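Local coordinates for protein alpha-galactosidase (Umbelopsis vinacea, PDB 3A5V) that probably releases terminal alpha-linked galactose from oligosaccharides and other galactosides by hydrolysis, as a tetrameric glycoside hydrolase of family 27, at residues L27-D30 and A31-I35; G75-P78 and L79-I83. All blocks are in the same frame, centred on the assembly; numbering follows the deposited sequence.

Contact 1: L27-D30 and A31-I35; sequences LILD and AAKAI
Lys33 leans back along the helix onto Leu29 in helix 25-38, one of the helices that surround the parallel beta barrel of this TIM-barrel catalytic domain. Its side chain first follows the carbonyl of Leu29: Lys33 CG lies 3.4 Å from Leu29 O, with CB and CD of the lysine flanking that closest point a little further off. The chain has CG beside its own backbone N (chi1 -70°) and is extended from there on, which carries it outward with a lean toward the start of the helix. Lys33 CE then meets the isobutyl group of Leu29, lying 3.9 Å from Leu29 CG and only slightly further from Leu29 CD1. This is an aliphatic i to i+4 contact; Lys33 NZ, at the tip, is 4.2 Å from Leu29 CG.

Leu29 O is also the acceptor for Lys33 N, at 3.1 Å, so the carbonyl that the lysine methylenes skirt is itself tied into the helix. Ala31, Ala32 and Ala34 donate in the same way to the carbonyl oxygens of Leu27, Ile28 and Asp30. Ala31 and Ala32 face inward, Ala31 touching Trp13 of strand 11-14 and Ala32 touching Val48 of strand 47-49. On the outer side, Asp30 OD1 accepts a hydrogen bond from Gln26 NE2, one turn earlier. The oppositely charged groups of Asp30 and Lys33 do not meet, Asp30 OD1 and Lys33 NZ being 5.7 Å apart.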
loop_
_atom_site.group_PDB
_atom_site.type_symbol
_atom_site.label_atom_id
_atom_site.label_comp_id
_atom_site.label_asym_id
_atom_site.label_seq_id
_atom_site.Cartn_x
_atom_site.Cartn_y
_atom_site.Cartn_z
ATOM N N LEU A 27 -7.637 34.413 28.884
ATOM C CA LEU A 27 -8.242 34.260 27.564
ATOM C C LEU A 27 -9.234 33.101 27.544
ATOM O O LEU A 27 -10.317 33.205 26.949
ATOM C CB LEU A 27 -7.161 34.083 26.488
ATOM C CG LEU A 27 -6.212 35.274 26.298
ATOM C CD1 LEU A 27 -4.976 34.842 25.505
ATOM C CD2 LEU A 27 -6.907 36.469 25.640
ATOM N N ILE A 28 -8.870 32.000 28.189
ATOM C CA ILE A 28 -9.771 30.846 28.270
ATOM C C ILE A 28 -11.047 31.220 29.043
ATOM O O ILE A 28 -12.162 30.908 28.625
ATOM C CB ILE A 28 -9.077 29.625 28.903
ATOM C CG1 ILE A 28 -7.988 29.089 27.950
ATOM C CG2 ILE A 28 -10.121 28.479 29.234
ATOM C CD1 ILE A 28 -6.926 28.246 28.630
ATOM N N LEU A 29 -10.866 31.896 30.176
ATOM C CA LEU A 29 -12.003 32.281 31.017
ATOM C C LEU A 29 -12.917 33.272 30.293
ATOM O O LEU A 29 -14.133 33.142 30.359
ATOM C CB LEU A 29 -11.509 32.841 32.365
ATOM C CG LEU A 29 -12.425 32.777 33.592
ATOM C CD1 LEU A 29 -13.195 31.463 33.730
ATOM C CD2 LEU A 29 -11.579 33.056 34.826
ATOM N N ASP A 30 -12.344 34.232 29.566
ATOM C CA ASP A 30 -13.150 35.159 28.768
ATOM C C ASP A 30 -13.913 34.468 27.631
ATOM O O ASP A 30 -15.050 34.828 27.330
ATOM C CB ASP A 30 -12.293 36.274 28.179
ATOM C CG ASP A 30 -11.836 37.279 29.219
ATOM O OD1 ASP A 30 -12.347 37.241 30.358
ATOM O OD2 ASP A 30 -10.951 38.112 28.886
ATOM N N ALA A 31 -13.279 33.485 26.993
ATOM C CA ALA A 31 -13.946 32.717 25.930
ATOM C C ALA A 31 -15.099 31.867 26.505
ATOM O O ALA A 31 -16.166 31.795 25.897
ATOM C CB ALA A 31 -12.959 31.849 25.211
ATOM N N ALA A 32 -14.876 31.234 27.663
ATOM C CA ALA A 32 -15.919 30.412 28.309
ATOM C C ALA A 32 -17.129 31.271 28.670
ATOM O O ALA A 32 -18.278 30.836 28.493
ATOM C CB ALA A 32 -15.375 29.685 29.545
ATOM N N LYS A 33 -16.872 32.494 29.156
ATOM C CA LYS A 33 -17.952 33.429 29.496
ATOM C C LYS A 33 -18.698 33.912 28.262
ATOM O O LYS A 33 -19.915 34.071 28.292
ATOM C CB LYS A 33 -17.416 34.601 30.341
ATOM C CG LYS A 33 -17.017 34.119 31.757
ATOM C CD LYS A 33 -16.401 35.216 32.652
ATOM C CE LYS A 33 -15.918 34.550 33.961
ATOM N NZ LYS A 33 -15.276 35.524 34.885
ATOM N N ALA A 34 -17.973 34.123 27.166
ATOM C CA ALA A 34 -18.597 34.458 25.882
ATOM C C ALA A 34 -19.453 33.297 25.322
ATOM O O ALA A 34 -20.563 33.515 24.834
ATOM C CB ALA A 34 -17.510 34.883 24.871
ATOM N N ILE A 35 -18.927 32.070 25.394
ATOM C CA ILE A 35 -19.672 30.855 25.034
ATOM C C ILE A 35 -20.999 30.770 25.809
ATOM O O ILE A 35 -22.053 30.564 25.203
ATOM C CB ILE A 35 -18.796 29.582 25.193
ATOM C CG1 ILE A 35 -17.725 29.528 24.088
ATOM C CG2 ILE A 35 -19.648 28.264 25.150
ATOM C CD1 ILE A 35 -16.538 28.598 24.409
#

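Contact 2: G75-P78 and L79-I83; sequences GIKP and LVDDI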
loop_
_atom_site.group_PDB
_atom_site.type_symbol
_atom_site.label_atom_id
_atom_site.label_comp_id
_atom_site.label_asym_id
_atom_site.label_seq_id
_atom_site.Cartn_x
_atom_site.Cartn_y
_atom_site.Cartn_z
ATOM N N GLY A 75 -2.528 27.264 38.461
ATOM C CA GLY A 75 -2.638 25.875 38.013
ATOM C C GLY A 75 -3.927 25.678 37.219
ATOM O O GLY A 75 -4.788 26.571 37.161
ATOM N N ILE A 76 -4.074 24.502 36.612
ATOM C CA ILE A 76 -5.261 24.208 35.795
ATOM C C ILE A 76 -6.535 23.993 36.630
ATOM O O ILE A 76 -7.621 24.430 36.230
ATOM C CB ILE A 76 -5.024 22.968 34.865
ATOM C CG1 ILE A 76 -3.933 23.260 33.829
ATOM C CG2 ILE A 76 -6.321 22.509 34.178
ATOM C CD1 ILE A 76 -4.268 24.358 32.817
ATOM N N LYS A 77 -6.415 23.319 37.773
ATOM C CA LYS A 77 -7.629 22.934 38.515
ATOM C C LYS A 77 -8.591 24.107 38.818
ATOM O O LYS A 77 -9.796 23.979 38.580
ATOM C CB LYS A 77 -7.329 22.108 39.784
ATOM C CG LYS A 77 -8.596 21.527 40.390
ATOM C CD LYS A 77 -8.369 20.941 41.759
ATOM C CE LYS A 77 -9.689 20.474 42.373
ATOM N NZ LYS A 77 -10.172 19.196 41.746
ATOM N N PRO A 78 -8.077 25.236 39.351
ATOM C CA PRO A 78 -8.996 26.343 39.644
ATOM C C PRO A 78 -9.660 26.946 38.404
ATOM O O PRO A 78 -10.781 27.441 38.496
ATOM C CB PRO A 78 -8.087 27.380 40.324
ATOM C CG PRO A 78 -6.971 26.561 40.926
ATOM C CD PRO A 78 -6.712 25.550 39.811
ATOM N N LEU A 79 -8.962 26.932 37.265
ATOM C CA LEU A 79 -9.566 27.314 35.991
ATOM C C LEU A 79 -10.696 26.348 35.587
ATOM O O LEU A 79 -11.760 26.781 35.139
ATOM C CB LEU A 79 -8.492 27.418 34.872
ATOM C CG LEU A 79 -9.004 27.690 33.451
ATOM C CD1 LEU A 79 -9.851 28.992 33.370
ATOM C CD2 LEU A 79 -7.827 27.744 32.452
ATOM N N VAL A 80 -10.457 25.047 35.730
ATOM C CA VAL A 80 -11.497 24.044 35.434
ATOM C C VAL A 80 -12.719 24.254 36.352
ATOM O O VAL A 80 -13.864 24.154 35.906
ATOM C CB VAL A 80 -10.957 22.607 35.543
ATOM C CG1 VAL A 80 -12.081 21.593 35.521
ATOM C CG2 VAL A 80 -9.938 22.333 34.417
ATOM N N ASP A 81 -12.472 24.573 37.623
ATOM C CA ASP A 81 -13.572 24.898 38.558
ATOM C C ASP A 81 -14.418 26.076 38.071
ATOM O O ASP A 81 -15.651 26.043 38.163
ATOM C CB ASP A 81 -13.022 25.217 39.963
ATOM C CG ASP A 81 -12.465 23.992 40.687
ATOM O OD1 ASP A 81 -12.793 22.820 40.360
ATOM O OD2 ASP A 81 -11.694 24.224 41.628
ATOM N N ASP A 82 -13.761 27.115 37.554
ATOM C CA ASP A 82 -14.449 28.285 36.974
ATOM C C ASP A 82 -15.281 27.922 35.738
ATOM O O ASP A 82 -16.397 28.417 35.557
ATOM C CB ASP A 82 -13.440 29.380 36.596
ATOM C CG ASP A 82 -12.847 30.087 37.813
ATOM O OD1 ASP A 82 -13.463 30.030 38.891
ATOM O OD2 ASP A 82 -11.758 30.687 37.689
ATOM N N ILE A 83 -14.719 27.066 34.883
ATOM C CA ILE A 83 -15.436 26.515 33.724
ATOM C C ILE A 83 -16.658 25.682 34.151
ATOM O O ILE A 83 -17.772 25.865 33.636
ATOM C CB ILE A 83 -14.449 25.692 32.816
ATOM C CG1 ILE A 83 -13.414 26.638 32.181
ATOM C CG2 ILE A 83 -15.218 24.897 31.745
ATOM C CD1 ILE A 83 -12.184 25.923 31.532
HETATM O O HOH W 1 -11.820 20.665 39.089
HETATM O O HOH W 2 -11.596 28.891 40.839
#
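Pro78 O is gripped twice: the backbone N of Asp82 reaches it at 3.1 Å, and a water donates to it at 2.9 Å. The same water donates to Asp82 OD1, so it bridges the carbonyl and the carboxylate one turn on. Asp82 CG sits beside its own backbone N (chi1 -72°), which turns the carboxylate back over the preceding turn of the helix. The other oxygen, Asp82 OD2, makes a salt bridge with Arg74.

Lys77 and Asp81 form a second, looser i to i+4 pair. Asp81 OD1 accepts a firm bond from another water, 2.7 Å away, whose link to Lys77 NZ is weak. Lys77 NZ and Asp81 OD1 themselves are 4.7 Å apart, and the lysine has a partner in the carbonyl of Lys120. Around the helix, the side chains of Ile76 and Val80 touch through their CG2 methyls, 3.6 Å apart.

Ile76 and Val80 thus pack towards Trp121 of helix 111-121 and Ile123, and Leu79 and Ile83 towards helix 25-38, while the polar pairs use water, Arg74 and the Lys120 carbonyl. Arg74 should help keep Asp82 ionised.

How the contacts relate
Contact 1 comes first along the chain, on helix 25-38, and contact 2 follows on helix 76-85; their centres are about 12 Å apart. Strand 47-49 lies between the two helices in sequence, and helix 76-85 then leads to strand 89-95, so the contacts mark successive beta-alpha steps of the barrel. The helices pack directly against each other: Leu29 CD1 comes 3.6 Å from Asp82 CB, while Ile28 touches Leu79 through CD1 and Ile83 through CG2. Together they form part of the helical layer outside the eight parallel strands, within the catalytic domain and apart from the C-terminal beta sandwich. No other subunit of the tetramer touches either contact.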